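Local coordinates for protein histidinol-phosphatase (Listeria monocytogenes str. 4b H7858, PDB 3DCP) that probably hydrolyses histidinol phosphate to histidinol and phosphate, a late step of histidine biosynthesis, at a metal centre of the PHP family, at residues H6-F11 against G256-G261. Numbering follows the deposited sequence.
With FE (Fe (III) ion), chain F; ZN (zinc ion), chain D.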
loop_
_atom_site.group_PDB
_atom_site.type_symbol
_atom_site.label_atom_id
_atom_site.label_comp_id
_atom_site.label_asym_id
_atom_site.label_seq_id
_atom_site.Cartn_x
_atom_site.Cartn_y
_atom_site.Cartn_z
ATOM N N HIS A 6 7.783 -0.644 -4.191
ATOM C CA HIS A 6 7.168 -0.327 -2.912
ATOM C C HIS A 6 8.115 -0.563 -1.742
ATOM O O HIS A 6 8.220 -1.676 -1.230
ATOM C CB HIS A 6 5.888 -1.166 -2.768
ATOM C CG HIS A 6 4.942 -0.677 -1.721
ATOM N ND1 HIS A 6 3.598 -0.983 -1.735
ATOM C CD2 HIS A 6 5.144 0.075 -0.612
ATOM C CE1 HIS A 6 3.012 -0.442 -0.682
ATOM N NE2 HIS A 6 3.929 0.206 0.014
ATOM N N THR A 7 8.822 0.488 -1.328
ATOM C CA THR A 7 9.738 0.380 -0.193
ATOM C C THR A 7 9.632 1.591 0.730
ATOM O O THR A 7 9.176 2.661 0.327
ATOM C CB THR A 7 11.196 0.254 -0.646
ATOM O OG1 THR A 7 11.637 1.510 -1.176
ATOM C CG2 THR A 7 11.332 -0.840 -1.715
ATOM N N HIS A 8 10.072 1.417 1.969
ATOM C CA HIS A 8 10.004 2.484 2.954
ATOM C C HIS A 8 11.373 2.844 3.525
ATOM O O HIS A 8 12.376 2.220 3.181
ATOM C CB HIS A 8 9.009 2.094 4.045
ATOM C CG HIS A 8 7.594 2.072 3.558
ATOM N ND1 HIS A 8 6.818 3.210 3.478
ATOM C CD2 HIS A 8 6.841 1.066 3.054
ATOM C CE1 HIS A 8 5.644 2.904 2.951
ATOM N NE2 HIS A 8 5.633 1.610 2.685
ATOM N N THR A 9 11.409 3.855 4.392
ATOM C CA THR A 9 12.670 4.353 4.928
ATOM C C THR A 9 12.658 4.629 6.424
ATOM O O THR A 9 11.696 4.317 7.127
ATOM C CB THR A 9 13.062 5.677 4.241
ATOM O OG1 THR A 9 12.177 6.719 4.681
ATOM C CG2 THR A 9 12.955 5.545 2.727
ATOM N N GLU A 10 13.738 5.249 6.896
ATOM C CA GLU A 10 13.873 5.610 8.300
ATOM C C GLU A 10 12.884 6.721 8.661
ATOM O O GLU A 10 12.698 7.041 9.837
ATOM C CB GLU A 10 15.308 6.069 8.604
ATOM C CG GLU A 10 15.746 7.360 7.895
ATOM C CD GLU A 10 16.325 7.130 6.499
ATOM O OE1 GLU A 10 16.149 6.027 5.936
ATOM O OE2 GLU A 10 16.955 8.067 5.962
ATOM N N PHE A 11 12.258 7.308 7.644
ATOM C CA PHE A 11 11.281 8.373 7.853
ATOM C C PHE A 11 9.907 7.800 8.199
ATOM O O PHE A 11 8.940 8.542 8.357
ATOM C CB PHE A 11 11.187 9.253 6.603
ATOM C CG PHE A 11 12.278 10.282 6.506
ATOM C CD1 PHE A 11 12.130 11.529 7.107
ATOM C CD2 PHE A 11 13.457 10.004 5.822
ATOM C CE1 PHE A 11 13.137 12.482 7.029
ATOM C CE2 PHE A 11 14.474 10.952 5.736
ATOM C CZ PHE A 11 14.314 12.193 6.340
ATOM N N GLY A 256 6.170 -5.464 -5.309
ATOM C CA GLY A 256 6.298 -4.562 -4.180
ATOM C C GLY A 256 6.615 -5.361 -2.930
ATOM O O GLY A 256 5.799 -6.176 -2.485
ATOM N N SER A 257 7.806 -5.144 -2.378
ATOM C CA SER A 257 8.243 -5.853 -1.179
ATOM C C SER A 257 7.696 -5.182 0.074
ATOM O O SER A 257 7.662 -5.780 1.149
ATOM C CB SER A 257 9.767 -5.846 -1.093
ATOM O OG SER A 257 10.244 -4.541 -0.787
ATOM N N ASP A 258 7.293 -3.925 -0.064
ATOM C CA ASP A 258 6.788 -3.160 1.070
ATOM C C ASP A 258 7.815 -3.214 2.210
ATOM O O ASP A 258 7.452 -3.297 3.384
ATOM C CB ASP A 258 5.457 -3.739 1.551
ATOM C CG ASP A 258 4.496 -2.661 2.031
ATOM O OD1 ASP A 258 4.970 -1.612 2.507
ATOM O OD2 ASP A 258 3.270 -2.868 1.940
ATOM N N SER A 259 9.097 -3.165 1.853
ATOM C CA SER A 259 10.176 -3.239 2.835
ATOM C C SER A 259 10.230 -2.056 3.797
ATOM O O SER A 259 10.137 -0.895 3.383
ATOM C CB SER A 259 11.537 -3.368 2.128
ATOM O OG SER A 259 11.645 -4.588 1.402
ATOM N N HIS A 260 10.376 -2.363 5.084
ATOM C CA HIS A 260 10.489 -1.344 6.124
ATOM C C HIS A 260 11.828 -1.517 6.822
ATOM O O HIS A 260 12.078 -0.932 7.877
ATOM C CB HIS A 260 9.354 -1.466 7.141
ATOM C CG HIS A 260 8.015 -1.113 6.581
ATOM N ND1 HIS A 260 7.390 -1.874 5.617
ATOM C CD2 HIS A 260 7.198 -0.060 6.815
ATOM C CE1 HIS A 260 6.247 -1.307 5.281
ATOM N NE2 HIS A 260 6.106 -0.203 5.992
ATOM N N GLY A 261 12.683 -2.328 6.206
ATOM C CA GLY A 261 14.004 -2.595 6.741
ATOM C C GLY A 261 14.825 -3.418 5.768
ATOM O O GLY A 261 14.295 -3.954 4.794
HETATM FE FE FE F . 3.782 0.401 2.233
HETATM ZN ZN ZN D . 4.482 1.279 6.575
HETATM O O HOH W 1 10.740 1.676 7.174
#
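His6, His8 and Asp258 meet on one iron(III) ion. His6 NE2 binds it at 2.2 Å and His8 NE2 at 2.3 Å. Asp258 OD1 closes in from the other segment, 2.4 Å from the iron. Both rings lie alongside the carboxylate; its plane is turned 35° from that of His6 and 25° from that of His8. Asp258 CG sits over one face of the His6 ring, towards the rim, whereas OD1 comes to the edge of the His8 ring. Glu93 is a further ligand of this iron. CG of His6 is anti to the backbone N (chi1 -163°), and this sends the ring towards the iron.

His260 carries the contact on to the zinc ion, which its NE2 binds at 2.3 Å beside His14 and His40. Its ring forms an offset stack with His8, centroids 4.3 Å apart. His6, near the end of strand 3-7, and His8, just beyond it, form the HxH motif of PHP domains. Here the first strand of a TIM-barrel-like fold meets the loop after strand 253-256, and both segments supply metal ligands, consistent with a phosphatase active site.

Two backbone hydrogen bonds join the segments, one of them weak. His8 N donates to Ser259 O at 2.7 Å, and Asp258 N makes the weak bond to His6 O. At Gly256 the chain passes close to His6 CB, 3.7 Å from the glycine CA. In the second shell, Glu39 hydrogen-bonds His8 ND1 and Asn224 hydrogen-bonds Asp258 OD2; with the iron bond, each probably limits the rotation of its group. A water donates to both Thr9 O and His260 O.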